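Local coordinates for protein putative zinc protease (PDB 3IH6) that is a piece of a putative M16-family zinc protease, probably a metalloendopeptidase, and includes part of the family's inactive domain, at residues 58-68 / 99-108; 40-51 / 173-181. All coordinates share one frame; numbering follows the deposited sequence.

Interaction 1 of 2, residues 58-68 / 99-108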
ATOM      1  N   ARG E  58      26.065  11.500   7.738  1.00 13.94           N
ATOM      2  CA  ARG E  58      27.489  11.812   7.591  1.00 15.12           C
ATOM      3  C   ARG E  58      27.814  12.035   6.110  1.00 16.18           C
ATOM      4  O   ARG E  58      28.428  13.049   5.741  1.00 16.76           O
ATOM      5  CB  ARG E  58      28.387  10.715   8.204  1.00 15.38           C
ATOM      6  CG  ARG E  58      28.248  10.473   9.735  1.00 17.07           C
ATOM      7  CD  ARG E  58      28.603  11.764  10.559  1.00 19.77           C
ATOM      8  NE  ARG E  58      28.661  11.582  12.020  1.00 18.53           N
ATOM      9  CZ  ARG E  58      29.741  11.157  12.680  1.00 18.16           C
ATOM     10  NH1 ARG E  58      30.856  10.831  12.028  1.00 18.64           N
ATOM     11  NH2 ARG E  58      29.706  11.008  13.992  1.00 16.47           N
ATOM     12  N   LEU E  59      27.382  11.107   5.257  1.00 16.06           N
ATOM     13  CA  LEU E  59      27.559  11.256   3.820  1.00 16.20           C
ATOM     14  C   LEU E  59      26.961  12.565   3.266  1.00 16.22           C
ATOM     15  O   LEU E  59      27.634  13.301   2.520  1.00 15.88           O
ATOM     16  CB  LEU E  59      27.051  10.028   3.052  1.00 15.59           C
ATOM     17  CG  LEU E  59      27.841   8.730   3.309  1.00 17.28           C
ATOM     18  CD1 LEU E  59      27.141   7.469   2.688  1.00 19.37           C
ATOM     19  CD2 LEU E  59      29.230   8.859   2.772  1.00 18.77           C
ATOM     20  N   TYR E  60      25.706  12.828   3.596  1.00 15.14           N
ATOM     21  CA  TYR E  60      25.060  13.989   3.039  1.00 16.02           C
ATOM     22  C   TYR E  60      25.871  15.224   3.374  1.00 16.35           C
ATOM     23  O   TYR E  60      26.200  15.999   2.485  1.00 16.34           O
ATOM     24  CB  TYR E  60      23.606  14.119   3.504  1.00 15.86           C
ATOM     25  CG  TYR E  60      22.808  15.226   2.800  1.00 16.54           C
ATOM     26  CD1 TYR E  60      21.928  14.907   1.759  1.00 17.61           C
ATOM     27  CD2 TYR E  60      22.903  16.585   3.204  1.00 12.78           C
ATOM     28  CE1 TYR E  60      21.178  15.891   1.086  1.00 14.52           C
ATOM     29  CE2 TYR E  60      22.131  17.604   2.537  1.00 16.20           C
ATOM     30  CZ  TYR E  60      21.261  17.213   1.496  1.00 14.83           C
ATOM     31  OH  TYR E  60      20.503  18.136   0.845  1.00 22.02           O
ATOM     32  N   HIS E  61      26.238  15.372   4.641  1.00 16.69           N
ATOM     33  CA  HIS E  61      26.972  16.550   5.063  1.00 17.86           C
ATOM     34  C   HIS E  61      28.359  16.700   4.399  1.00 17.68           C
ATOM     35  O   HIS E  61      28.799  17.813   4.138  1.00 17.01           O
ATOM     36  CB  HIS E  61      27.130  16.558   6.582  1.00 18.72           C
ATOM     37  CG  HIS E  61      27.548  17.881   7.110  1.00 20.11           C
ATOM     38  ND1 HIS E  61      26.670  18.934   7.230  1.00 21.27           N
ATOM     39  CD2 HIS E  61      28.756  18.344   7.508  1.00 21.58           C
ATOM     40  CE1 HIS E  61      27.317  19.988   7.691  1.00 20.07           C
ATOM     41  NE2 HIS E  61      28.585  19.659   7.858  1.00 19.89           N
ATOM     42  N   ALA E  62      29.034  15.579   4.136  1.00 16.87           N
ATOM     43  CA  ALA E  62      30.371  15.620   3.532  1.00 17.42           C
ATOM     44  C   ALA E  62      30.309  15.925   2.042  1.00 17.36           C
ATOM     45  O   ALA E  62      31.168  16.627   1.520  1.00 17.04           O
ATOM     46  CB  ALA E  62      31.103  14.301   3.778  1.00 17.29           C
ATOM     47  N   LEU E  63      29.278  15.413   1.358  1.00 16.84           N
ATOM     48  CA  LEU E  63      29.246  15.471  -0.105  1.00 16.70           C
ATOM     49  C   LEU E  63      28.400  16.575  -0.759  1.00 17.34           C
ATOM     50  O   LEU E  63      28.684  16.980  -1.879  1.00 16.36           O
ATOM     51  CB  LEU E  63      28.863  14.090  -0.656  1.00 16.77           C
ATOM     52  CG  LEU E  63      29.764  12.947  -0.138  1.00 17.52           C
ATOM     53  CD1 LEU E  63      29.274  11.582  -0.560  1.00 14.37           C
ATOM     54  CD2 LEU E  63      31.150  13.178  -0.642  1.00 22.04           C
ATOM     55  N   VAL E  64      27.339  17.018  -0.089  1.00 18.41           N
ATOM     56  CA  VAL E  64      26.311  17.859  -0.734  1.00 19.66           C
ATOM     57  C   VAL E  64      26.477  19.363  -0.470  1.00 20.06           C
ATOM     58  O   VAL E  64      26.543  20.138  -1.422  1.00 20.10           O
ATOM     59  CB  VAL E  64      24.844  17.390  -0.425  1.00 19.68           C
ATOM     60  CG1 VAL E  64      23.848  18.259  -1.172  1.00 18.69           C
ATOM     61  CG2 VAL E  64      24.640  15.913  -0.847  1.00 20.13           C
ATOM     62  N   PRO E  65      26.569  19.786   0.809  1.00 20.71           N
ATOM     63  CA  PRO E  65      26.818  21.235   0.973  1.00 20.33           C
ATOM     64  C   PRO E  65      28.150  21.612   0.333  1.00 20.45           C
ATOM     65  O   PRO E  65      28.359  22.765  -0.059  1.00 20.10           O
ATOM     66  CB  PRO E  65      26.919  21.422   2.493  1.00 20.18           C
ATOM     67  CG  PRO E  65      26.251  20.185   3.095  1.00 21.25           C
ATOM     68  CD  PRO E  65      26.527  19.072   2.098  1.00 20.13           C
ATOM     69  N   THR E  66      29.047  20.637   0.237  1.00 20.23           N
ATOM     70  CA  THR E  66      30.368  20.872  -0.347  1.00 19.80           C
ATOM     71  C   THR E  66      30.297  20.869  -1.886  1.00 19.49           C
ATOM     72  O   THR E  66      31.278  21.143  -2.558  1.00 19.01           O
ATOM     73  CB  THR E  66      31.366  19.814   0.144  1.00 19.78           C
ATOM     74  OG1 THR E  66      30.742  18.536   0.043  1.00 18.95           O
ATOM     75  CG2 THR E  66      31.728  20.044   1.632  1.00 19.55           C
ATOM     76  N   LYS E  67      29.118  20.546  -2.419  1.00 19.69           N
ATOM     77  CA  LYS E  67      28.843  20.496  -3.861  1.00 19.30           C
ATOM     78  C   LYS E  67      29.567  19.358  -4.585  1.00 19.46           C
ATOM     79  O   LYS E  67      29.759  19.427  -5.789  1.00 18.07           O
ATOM     80  CB  LYS E  67      29.138  21.839  -4.566  1.00 19.82           C
ATOM     81  CG  LYS E  67      28.544  23.072  -3.929  1.00 20.04           C
ATOM     82  CD  LYS E  67      27.047  22.960  -3.733  1.00 21.21           C
ATOM     83  CE  LYS E  67      26.506  24.211  -3.062  1.00 23.01           C
ATOM     84  NZ  LYS E  67      26.896  25.406  -3.848  1.00 26.04           N
ATOM     85  N   LEU E  68      29.949  18.311  -3.858  1.00 19.85           N
ATOM     86  CA  LEU E  68      30.600  17.165  -4.490  1.00 20.57           C
ATOM     87  C   LEU E  68      29.536  16.242  -5.095  1.00 20.96           C
ATOM     88  O   LEU E  68      29.754  15.560  -6.104  1.00 21.13           O
ATOM     89  CB  LEU E  68      31.525  16.438  -3.494  1.00 20.36           C
ATOM     90  CG  LEU E  68      32.762  17.244  -3.046  1.00 20.76           C
ATOM     91  CD1 LEU E  68      33.560  16.538  -1.966  1.00 21.97           C
ATOM     92  CD2 LEU E  68      33.663  17.572  -4.235  1.00 19.74           C
ATOM     93  N   LYS E  99      36.836  12.614  -6.898  1.00 21.93           N
ATOM     94  CA  LYS E  99      36.844  13.392  -5.667  1.00 21.50           C
ATOM     95  C   LYS E  99      35.615  13.082  -4.823  1.00 20.87           C
ATOM     96  O   LYS E  99      35.700  13.097  -3.592  1.00 21.41           O
ATOM     97  CB  LYS E  99      36.965  14.892  -5.946  1.00 21.94           C
ATOM     98  CG  LYS E  99      37.018  15.725  -4.676  1.00 23.28           C
ATOM     99  CD  LYS E  99      37.481  17.146  -4.931  1.00 25.00           C
ATOM    100  CE  LYS E  99      37.468  17.961  -3.639  1.00 26.29           C
ATOM    101  NZ  LYS E  99      38.081  17.222  -2.485  1.00 24.29           N
ATOM    102  N   ALA E 100      34.486  12.776  -5.474  1.00 19.50           N
ATOM    103  CA  ALA E 100      33.288  12.310  -4.763  1.00 19.06           C
ATOM    104  C   ALA E 100      33.550  10.962  -4.107  1.00 17.90           C
ATOM    105  O   ALA E 100      33.351  10.791  -2.922  1.00 17.37           O
ATOM    106  CB  ALA E 100      32.035  12.234  -5.711  1.00 18.83           C
ATOM    107  N   LEU E 101      34.030  10.012  -4.890  1.00 18.05           N
ATOM    108  CA  LEU E 101      34.291   8.667  -4.403  1.00 18.80           C
ATOM    109  C   LEU E 101      35.367   8.710  -3.299  1.00 19.63           C
ATOM    110  O   LEU E 101      35.303   7.963  -2.312  1.00 19.55           O
ATOM    111  CB  LEU E 101      34.729   7.815  -5.589  1.00 18.54           C
ATOM    112  CG  LEU E 101      34.745   6.286  -5.516  1.00 19.73           C
ATOM    113  CD1 LEU E 101      33.461   5.707  -4.961  1.00 17.39           C
ATOM    114  CD2 LEU E 101      35.011   5.762  -6.910  1.00 18.67           C
ATOM    115  N   GLN E 102      36.354   9.599  -3.491  1.00 20.52           N
ATOM    116  CA  GLN E 102      37.403   9.878  -2.513  1.00 21.44           C
ATOM    117  C   GLN E 102      36.805  10.300  -1.174  1.00 21.40           C
ATOM    118  O   GLN E 102      37.114   9.692  -0.141  1.00 22.43           O
ATOM    119  CB  GLN E 102      38.346  10.982  -3.017  1.00 21.33           C
ATOM    120  CG  GLN E 102      39.190  11.636  -1.919  1.00 24.79           C
ATOM    121  CD  GLN E 102      40.044  10.625  -1.167  1.00 28.93           C
ATOM    122  OE1 GLN E 102      40.560   9.682  -1.770  1.00 28.53           O
ATOM    123  NE2 GLN E 102      40.180  10.804   0.158  1.00 29.61           N
ATOM    124  N   THR E 103      35.982  11.351  -1.188  1.00 20.37           N
ATOM    125  CA  THR E 103      35.372  11.826   0.027  1.00 20.14           C
ATOM    126  C   THR E 103      34.394  10.811   0.622  1.00 19.66           C
ATOM    127  O   THR E 103      34.367  10.649   1.831  1.00 20.64           O
ATOM    128  CB  THR E 103      34.674  13.177  -0.171  1.00 20.24           C
ATOM    129  OG1 THR E 103      35.585  14.106  -0.786  1.00 21.76           O
ATOM    130  CG2 THR E 103      34.176  13.741   1.178  1.00 18.51           C
ATOM    131  N   LEU E 104      33.575  10.160  -0.207  1.00 18.99           N
ATOM    132  CA  LEU E 104      32.635   9.127   0.296  1.00 18.20           C
ATOM    133  C   LEU E 104      33.342   8.029   1.119  1.00 17.42           C
ATOM    134  O   LEU E 104      32.867   7.646   2.187  1.00 16.87           O
ATOM    135  CB  LEU E 104      31.878   8.442  -0.865  1.00 18.23           C
ATOM    136  CG  LEU E 104      30.935   7.294  -0.448  1.00 18.76           C
ATOM    137  CD1 LEU E 104      29.503   7.759  -0.511  1.00 19.14           C
ATOM    138  CD2 LEU E 104      31.121   6.142  -1.383  1.00 22.51           C
ATOM    139  N   THR E 105      34.432   7.478   0.590  1.00 17.08           N
ATOM    140  CA  THR E 105      35.120   6.383   1.292  1.00 16.63           C
ATOM    141  C   THR E 105      35.897   6.896   2.515  1.00 16.78           C
ATOM    142  O   THR E 105      35.972   6.211   3.535  1.00 16.72           O
ATOM    143  CB  THR E 105      36.094   5.598   0.387  1.00 16.86           C
ATOM    144  OG1 THR E 105      37.066   6.500  -0.156  1.00 16.67           O
ATOM    145  CG2 THR E 105      35.365   4.872  -0.737  1.00 17.30           C
ATOM    146  N   ALA E 106      36.488   8.086   2.423  1.00 17.07           N
ATOM    147  CA  ALA E 106      37.111   8.698   3.624  1.00 17.11           C
ATOM    148  C   ALA E 106      36.128   8.847   4.778  1.00 17.07           C
ATOM    149  O   ALA E 106      36.479   8.619   5.925  1.00 18.92           O
ATOM    150  CB  ALA E 106      37.760  10.017   3.301  1.00 16.91           C
ATOM    151  N   THR E 107      34.881   9.206   4.499  1.00 17.48           N
ATOM    152  CA  THR E 107      33.911   9.455   5.591  1.00 16.19           C
ATOM    153  C   THR E 107      33.556   8.132   6.222  1.00 16.64           C
ATOM    154  O   THR E 107      33.471   8.002   7.456  1.00 16.96           O
ATOM    155  CB  THR E 107      32.589  10.079   5.036  1.00 16.43           C
ATOM    156  OG1 THR E 107      32.887  11.254   4.287  1.00 12.49           O
ATOM    157  CG2 THR E 107      31.574  10.369   6.146  1.00 13.71           C
ATOM    158  N   LEU E 108      33.347   7.146   5.362  1.00 16.55           N
ATOM    159  CA  LEU E 108      32.914   5.820   5.794  1.00 17.80           C
ATOM    160  C   LEU E 108      33.975   5.127   6.630  1.00 18.18           C
ATOM    161  O   LEU E 108      33.669   4.545   7.656  1.00 19.63           O
ATOM    162  CB  LEU E 108      32.547   4.944   4.590  1.00 17.75           C
ATOM    163  CG  LEU E 108      31.286   5.318   3.817  1.00 16.48           C
ATOM    164  CD1 LEU E 108      31.136   4.475   2.520  1.00 14.00           C
ATOM    165  CD2 LEU E 108      30.025   5.272   4.668  1.00 21.34           C
TER

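Interaction 2 of 2, residues 40-51 / 173-181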
ATOM      1  N   ASP E  40      27.007  -7.606  15.644  1.00 19.57           N
ATOM      2  CA  ASP E  40      27.413  -6.596  14.645  1.00 18.66           C
ATOM      3  C   ASP E  40      26.431  -6.316  13.520  1.00 17.68           C
ATOM      4  O   ASP E  40      26.407  -5.217  12.940  1.00 18.04           O
ATOM      5  CB  ASP E  40      28.784  -6.975  14.080  1.00 18.79           C
ATOM      6  CG  ASP E  40      29.843  -6.953  15.161  1.00 18.91           C
ATOM      7  OD1 ASP E  40      29.604  -6.199  16.125  1.00 17.01           O
ATOM      8  OD2 ASP E  40      30.851  -7.701  15.084  1.00 21.19           O
ATOM      9  N   PHE E  41      25.610  -7.290  13.192  1.00 16.21           N
ATOM     10  CA  PHE E  41      24.763  -7.106  12.018  1.00 15.34           C
ATOM     11  C   PHE E  41      23.872  -5.894  12.214  1.00 15.46           C
ATOM     12  O   PHE E  41      23.826  -5.016  11.343  1.00 15.52           O
ATOM     13  CB  PHE E  41      23.964  -8.374  11.686  1.00 14.25           C
ATOM     14  CG  PHE E  41      23.088  -8.246  10.466  1.00 15.83           C
ATOM     15  CD1 PHE E  41      23.517  -8.750   9.239  1.00 15.68           C
ATOM     16  CD2 PHE E  41      21.828  -7.648  10.548  1.00 15.01           C
ATOM     17  CE1 PHE E  41      22.735  -8.660   8.116  1.00 16.02           C
ATOM     18  CE2 PHE E  41      21.014  -7.568   9.428  1.00 19.54           C
ATOM     19  CZ  PHE E  41      21.463  -8.094   8.205  1.00 19.46           C
ATOM     20  N   VAL E  42      23.149  -5.824  13.324  1.00 15.02           N
ATOM     21  CA  VAL E  42      22.298  -4.653  13.500  1.00 16.71           C
ATOM     22  C   VAL E  42      23.079  -3.375  13.664  1.00 17.08           C
ATOM     23  O   VAL E  42      22.583  -2.299  13.252  1.00 17.84           O
ATOM     24  CB  VAL E  42      21.203  -4.772  14.575  1.00 16.54           C
ATOM     25  CG1 VAL E  42      20.326  -5.939  14.271  1.00 18.80           C
ATOM     26  CG2 VAL E  42      21.775  -4.867  15.933  1.00 14.79           C
ATOM     27  N   GLY E  43      24.298  -3.481  14.209  1.00 17.00           N
ATOM     28  CA  GLY E  43      25.179  -2.334  14.341  1.00 17.55           C
ATOM     29  C   GLY E  43      25.340  -1.676  12.973  1.00 18.93           C
ATOM     30  O   GLY E  43      25.151  -0.475  12.800  1.00 18.97           O
ATOM     31  N   LEU E  44      25.661  -2.486  11.989  1.00 19.03           N
ATOM     32  CA  LEU E  44      25.915  -1.976  10.663  1.00 20.24           C
ATOM     33  C   LEU E  44      24.615  -1.514  10.010  1.00 19.96           C
ATOM     34  O   LEU E  44      24.614  -0.588   9.186  1.00 19.78           O
ATOM     35  CB  LEU E  44      26.604  -3.043   9.813  1.00 20.00           C
ATOM     36  CG  LEU E  44      27.339  -2.566   8.554  1.00 23.34           C
ATOM     37  CD1 LEU E  44      28.280  -1.432   8.822  1.00 25.65           C
ATOM     38  CD2 LEU E  44      28.046  -3.711   7.859  1.00 24.94           C
ATOM     39  N   ASP E  45      23.517  -2.142  10.406  1.00 19.26           N
ATOM     40  CA  ASP E  45      22.183  -1.788   9.911  1.00 18.92           C
ATOM     41  C   ASP E  45      21.916  -0.338  10.383  1.00 17.56           C
ATOM     42  O   ASP E  45      21.697   0.574   9.566  1.00 17.31           O
ATOM     43  CB  ASP E  45      21.200  -2.799  10.518  1.00 19.84           C
ATOM     44  CG  ASP E  45      19.899  -2.926   9.746  1.00 22.79           C
ATOM     45  OD1 ASP E  45      19.795  -2.337   8.654  1.00 27.16           O
ATOM     46  OD2 ASP E  45      18.983  -3.649  10.248  1.00 22.92           O
ATOM     47  N   LEU E  46      22.045  -0.103  11.689  1.00 16.83           N
ATOM     48  CA  LEU E  46      21.827   1.241  12.288  1.00 15.33           C
ATOM     49  C   LEU E  46      22.804   2.295  11.750  1.00 15.31           C
ATOM     50  O   LEU E  46      22.397   3.400  11.450  1.00 15.22           O
ATOM     51  CB  LEU E  46      21.911   1.169  13.797  1.00 15.52           C
ATOM     52  CG  LEU E  46      20.866   0.252  14.451  1.00 15.69           C
ATOM     53  CD1 LEU E  46      21.239  -0.026  15.922  1.00 14.75           C
ATOM     54  CD2 LEU E  46      19.489   0.901  14.288  1.00 12.82           C
ATOM     55  N   ALA E  47      24.082   1.913  11.612  1.00 15.11           N
ATOM     56  CA  ALA E  47      25.126   2.764  11.058  1.00 14.54           C
ATOM     57  C   ALA E  47      24.801   3.296   9.667  1.00 15.01           C
ATOM     58  O   ALA E  47      25.008   4.493   9.384  1.00 15.64           O
ATOM     59  CB  ALA E  47      26.409   2.011  11.005  1.00 13.29           C
ATOM     60  N   ALA E  48      24.347   2.419   8.763  1.00 14.92           N
ATOM     61  CA  ALA E  48      24.083   2.875   7.404  1.00 15.78           C
ATOM     62  C   ALA E  48      23.016   3.972   7.385  1.00 15.40           C
ATOM     63  O   ALA E  48      23.068   4.876   6.565  1.00 17.22           O
ATOM     64  CB  ALA E  48      23.719   1.705   6.495  1.00 16.06           C
ATOM     65  N   THR E  49      22.080   3.922   8.316  1.00 15.06           N
ATOM     66  CA  THR E  49      21.064   4.980   8.436  1.00 15.80           C
ATOM     67  C   THR E  49      21.692   6.266   8.959  1.00 16.56           C
ATOM     68  O   THR E  49      21.323   7.351   8.521  1.00 17.76           O
ATOM     69  CB  THR E  49      19.966   4.589   9.452  1.00 15.37           C
ATOM     70  OG1 THR E  49      19.240   3.472   8.989  1.00 10.30           O
ATOM     71  CG2 THR E  49      18.988   5.722   9.700  1.00 15.96           C
ATOM     72  N   ILE E  50      22.629   6.147   9.905  1.00 16.30           N
ATOM     73  CA  ILE E  50      23.310   7.331  10.398  1.00 16.38           C
ATOM     74  C   ILE E  50      24.134   7.957   9.276  1.00 16.61           C
ATOM     75  O   ILE E  50      24.192   9.159   9.176  1.00 17.29           O
ATOM     76  CB  ILE E  50      24.234   7.028  11.585  1.00 17.10           C
ATOM     77  CG1 ILE E  50      23.413   6.626  12.829  1.00 16.29           C
ATOM     78  CG2 ILE E  50      25.211   8.230  11.835  1.00 16.41           C
ATOM     79  CD1 ILE E  50      24.247   5.921  13.907  1.00 12.79           C
ATOM     80  N   LEU E  51      24.768   7.133   8.455  1.00 16.23           N
ATOM     81  CA  LEU E  51      25.632   7.601   7.369  1.00 16.97           C
ATOM     82  C   LEU E  51      24.914   8.176   6.183  1.00 17.90           C
ATOM     83  O   LEU E  51      25.440   9.074   5.491  1.00 19.74           O
ATOM     84  CB  LEU E  51      26.559   6.453   6.863  1.00 16.29           C
ATOM     85  CG  LEU E  51      27.482   5.978   7.997  1.00 15.24           C
ATOM     86  CD1 LEU E  51      27.930   4.552   7.783  1.00 12.75           C
ATOM     87  CD2 LEU E  51      28.662   6.938   8.208  1.00 14.49           C
ATOM     88  N   VAL E 173      27.664  -0.229  18.285  1.00 18.23           N
ATOM     89  CA  VAL E 173      27.366   0.210  16.950  1.00 17.50           C
ATOM     90  C   VAL E 173      28.626   0.842  16.327  1.00 17.36           C
ATOM     91  O   VAL E 173      28.928   0.571  15.169  1.00 16.21           O
ATOM     92  CB  VAL E 173      26.125   1.141  16.887  1.00 18.26           C
ATOM     93  CG1 VAL E 173      25.865   1.585  15.446  1.00 18.44           C
ATOM     94  CG2 VAL E 173      24.880   0.437  17.454  1.00 15.03           C
ATOM     95  N   GLN E 174      29.377   1.633  17.115  1.00 16.58           N
ATOM     96  CA  GLN E 174      30.652   2.200  16.644  1.00 16.56           C
ATOM     97  C   GLN E 174      31.601   1.093  16.216  1.00 17.18           C
ATOM     98  O   GLN E 174      32.137   1.099  15.098  1.00 16.47           O
ATOM     99  CB  GLN E 174      31.318   3.049  17.730  1.00 15.87           C
ATOM    100  CG  GLN E 174      32.659   3.701  17.329  1.00 14.54           C
ATOM    101  CD  GLN E 174      32.512   4.918  16.431  1.00 12.45           C
ATOM    102  OE1 GLN E 174      31.415   5.517  16.325  1.00 13.07           O
ATOM    103  NE2 GLN E 174      33.615   5.304  15.769  1.00  9.05           N
ATOM    104  N   ARG E 175      31.837   0.150  17.125  1.00 18.15           N
ATOM    105  CA  ARG E 175      32.795  -0.922  16.851  1.00 18.54           C
ATOM    106  C   ARG E 175      32.427  -1.689  15.583  1.00 18.29           C
ATOM    107  O   ARG E 175      33.297  -1.983  14.752  1.00 18.23           O
ATOM    108  CB  ARG E 175      32.888  -1.888  18.021  1.00 18.91           C
ATOM    109  CG  ARG E 175      33.530  -3.207  17.621  1.00 22.11           C
ATOM    110  CD  ARG E 175      33.765  -4.083  18.790  1.00 27.10           C
ATOM    111  NE  ARG E 175      32.548  -4.246  19.585  1.00 30.72           N
ATOM    112  CZ  ARG E 175      31.559  -5.085  19.293  1.00 32.14           C
ATOM    113  NH1 ARG E 175      31.621  -5.847  18.200  1.00 32.27           N
ATOM    114  NH2 ARG E 175      30.506  -5.152  20.105  1.00 32.59           N
ATOM    115  N   ALA E 176      31.144  -2.004  15.429  1.00 18.04           N
ATOM    116  CA  ALA E 176      30.649  -2.696  14.218  1.00 17.72           C
ATOM    117  C   ALA E 176      30.970  -1.928  12.919  1.00 17.46           C
ATOM    118  O   ALA E 176      31.574  -2.462  11.978  1.00 17.69           O
ATOM    119  CB  ALA E 176      29.151  -2.982  14.339  1.00 17.10           C
ATOM    120  N   ALA E 177      30.578  -0.672  12.873  1.00 17.21           N
ATOM    121  CA  ALA E 177      30.840   0.147  11.697  1.00 17.89           C
ATOM    122  C   ALA E 177      32.326   0.281  11.483  1.00 18.06           C
ATOM    123  O   ALA E 177      32.803   0.128  10.346  1.00 16.88           O
ATOM    124  CB  ALA E 177      30.210   1.533  11.859  1.00 18.00           C
ATOM    125  N   VAL E 178      33.072   0.566  12.563  1.00 17.56           N
ATOM    126  CA  VAL E 178      34.545   0.638  12.417  1.00 18.07           C
ATOM    127  C   VAL E 178      35.238  -0.646  11.888  1.00 17.89           C
ATOM    128  O   VAL E 178      36.167  -0.540  11.082  1.00 17.45           O
ATOM    129  CB  VAL E 178      35.250   1.233  13.646  1.00 17.67           C
ATOM    130  CG1 VAL E 178      36.754   0.992  13.552  1.00 20.41           C
ATOM    131  CG2 VAL E 178      34.977   2.733  13.716  1.00 17.03           C
ATOM    132  N   ALA E 179      34.782  -1.840  12.295  1.00 17.81           N
ATOM    133  CA  ALA E 179      35.394  -3.094  11.786  1.00 17.47           C
ATOM    134  C   ALA E 179      34.980  -3.503  10.355  1.00 17.31           C
ATOM    135  O   ALA E 179      35.764  -4.162   9.672  1.00 17.47           O
ATOM    136  CB  ALA E 179      35.177  -4.267  12.769  1.00 17.41           C
ATOM    137  N   TYR E 180      33.770  -3.128   9.913  1.00 17.24           N
ATOM    138  CA  TYR E 180      33.290  -3.443   8.567  1.00 17.55           C
ATOM    139  C   TYR E 180      33.494  -2.352   7.525  1.00 18.95           C
ATOM    140  O   TYR E 180      33.561  -2.642   6.313  1.00 20.01           O
ATOM    141  CB  TYR E 180      31.820  -3.957   8.590  1.00 17.95           C
ATOM    142  CG  TYR E 180      31.792  -5.324   9.211  1.00 16.71           C
ATOM    143  CD1 TYR E 180      31.787  -5.476  10.606  1.00 20.87           C
ATOM    144  CD2 TYR E 180      31.916  -6.474   8.424  1.00 18.69           C
ATOM    145  CE1 TYR E 180      31.854  -6.747  11.201  1.00 19.10           C
ATOM    146  CE2 TYR E 180      31.973  -7.743   9.018  1.00 19.44           C
ATOM    147  CZ  TYR E 180      31.938  -7.853  10.399  1.00 17.81           C
ATOM    148  OH  TYR E 180      32.013  -9.071  10.977  1.00 22.79           O
ATOM    149  N   LEU E 181      33.578  -1.096   7.949  1.00 18.51           N
ATOM    150  CA  LEU E 181      33.754  -0.041   6.947  1.00 18.02           C
ATOM    151  C   LEU E 181      35.256   0.264   6.836  1.00 19.31           C
ATOM    152  O   LEU E 181      35.789   1.236   7.403  1.00 19.00           O
ATOM    153  CB  LEU E 181      32.839   1.159   7.203  1.00 17.23           C
ATOM    154  CG  LEU E 181      31.343   0.797   7.267  1.00 13.97           C
ATOM    155  CD1 LEU E 181      30.462   1.975   7.660  1.00  9.56           C
ATOM    156  CD2 LEU E 181      30.819   0.202   5.938  1.00 13.82           C
TER

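Interaction 1 of 2, residues 58-68 / 99-108
L63 and L59, one turn apart on helix 58-63, push their methyls against the T103 and L104 flank of helix 99-108. Followed outward, L63 starts with a CB that does not point at the partner helix; with CG beside the backbone N (chi1 -54°), the chain then swings across and splits at CG. Its CD2 slides along T103 in the opposite direction and lies 3.6 Å from T103 CB, with T103 CG2 equally near. Its CD1 lands on L104, 3.8 Å from L104 CD1. L104 CD1 also lies 3.5 Å from L59 CD2, tighter than ordinary van der Waals contact, so it touches both leucines. L59 CD1 continues to L108 CD2, the two side chains crossing at about a right angle.

On the partly exposed side, A62 CB meets T107 OG1 at 3.6 Å and T103 CG2 a little farther off, while R58 CB touches T107 CG2; the guanidinium of R58 turns away to E120 and the carbonyl of K114. Beyond the helix, L68 spreads its CD1 over T103 OG1 (3.4 Å) and its CD2 along the aliphatic chain of K99. No hydrogen bond crosses the contact; the hydroxyls of T103 and T107 bond within their own helix: T103 OG1 gives its proton to K99 O at 3.0 Å and T107 OG1 to T103 O, each carbonyl also receiving the backbone N-H from the other face of its plane. The helices run roughly antiparallel at 140°, their axes 9.7 Å apart. L59 and L63 also touch strand 84-90, and L104 strand 26-32: two helices packed side by side on one face of an antiparallel sheet, the alpha/beta layering of M16 peptidase domains.

Interaction 2 of 2, residues 40-51 / 173-181
D40 and R175 supply the one charged pair between helices 40-51 and 173-180. R175 NH1 stands 2.9 Å from D40 OD1 in a salt bridge whose hydrogen bond is weak, bent to 121° at the hydrogen, with the carboxylate and guanidinium planes 56° apart. The arginine reaches there by a bend at chi3 after an extended start, and its NH2 forms a second salt bridge, with D172 one turn earlier on its own helix. D40 OD2 meanwhile lies near the plane of the Y180 ring, at its CE1 edge.

Close backbone packing comes next. The helices cross almost perpendicularly, at -86°, with axes only 7.9 Å apart, and G43 lies at the crossing. Lacking a side chain, it lets A176 CB come within 4.0 Å of G43 CA, and V173 CG1 rests 3.4 Å from G43 O.

Apolar side chains fill the remainder. A47 CB meets A177 CB at 3.9 Å, methyl against methyl, and L46 CD1 touches V173 CG2 on the flank. L44, its CG anti to the backbone N, sends its two methyls different ways: CD2 to Y180 CB at 3.9 Å, CD1 to L181 CG at 4.1 Å. Farther along, L51 and L181 meet tip to tip through their CD1 methyls, 3.6 Å apart, and both also touch F87 of strand 84-90.

Chemically the contact is graded: a buried seam of glycine, alanine and branched aliphatic groups lets the backbones approach closely, and the ionic pair lies on the more exposed side. Since R175 divides its guanidinium between two aspartates and its bond to D40 is bent, the salt bridge probably adds less to the adhesion than the apolar seam.

How the interactions relate
From the N terminus, the chain passes strands 2-6 and 26-32 before entering helix 39-52, the first half of interaction 2. Helix 58-63 follows after a short loop and begins interaction 1, which closes when strands 71-77 and 84-90 have been laid down and helix 97-109 returns. Three further helices, 118-136, 139-152 and 157-167, intervene before helix 170-180 closes interaction 2, so the shorter loop lies wholly within the longer. The two contacts, with centres about 18 Å apart, meet directly: L59 N probably hydrogen-bonds to L51 O, and L108 CD2 packs on L51 CD1. Together they join the two early helices to helix 97-109 and the late helix 170-180 beside the sheet.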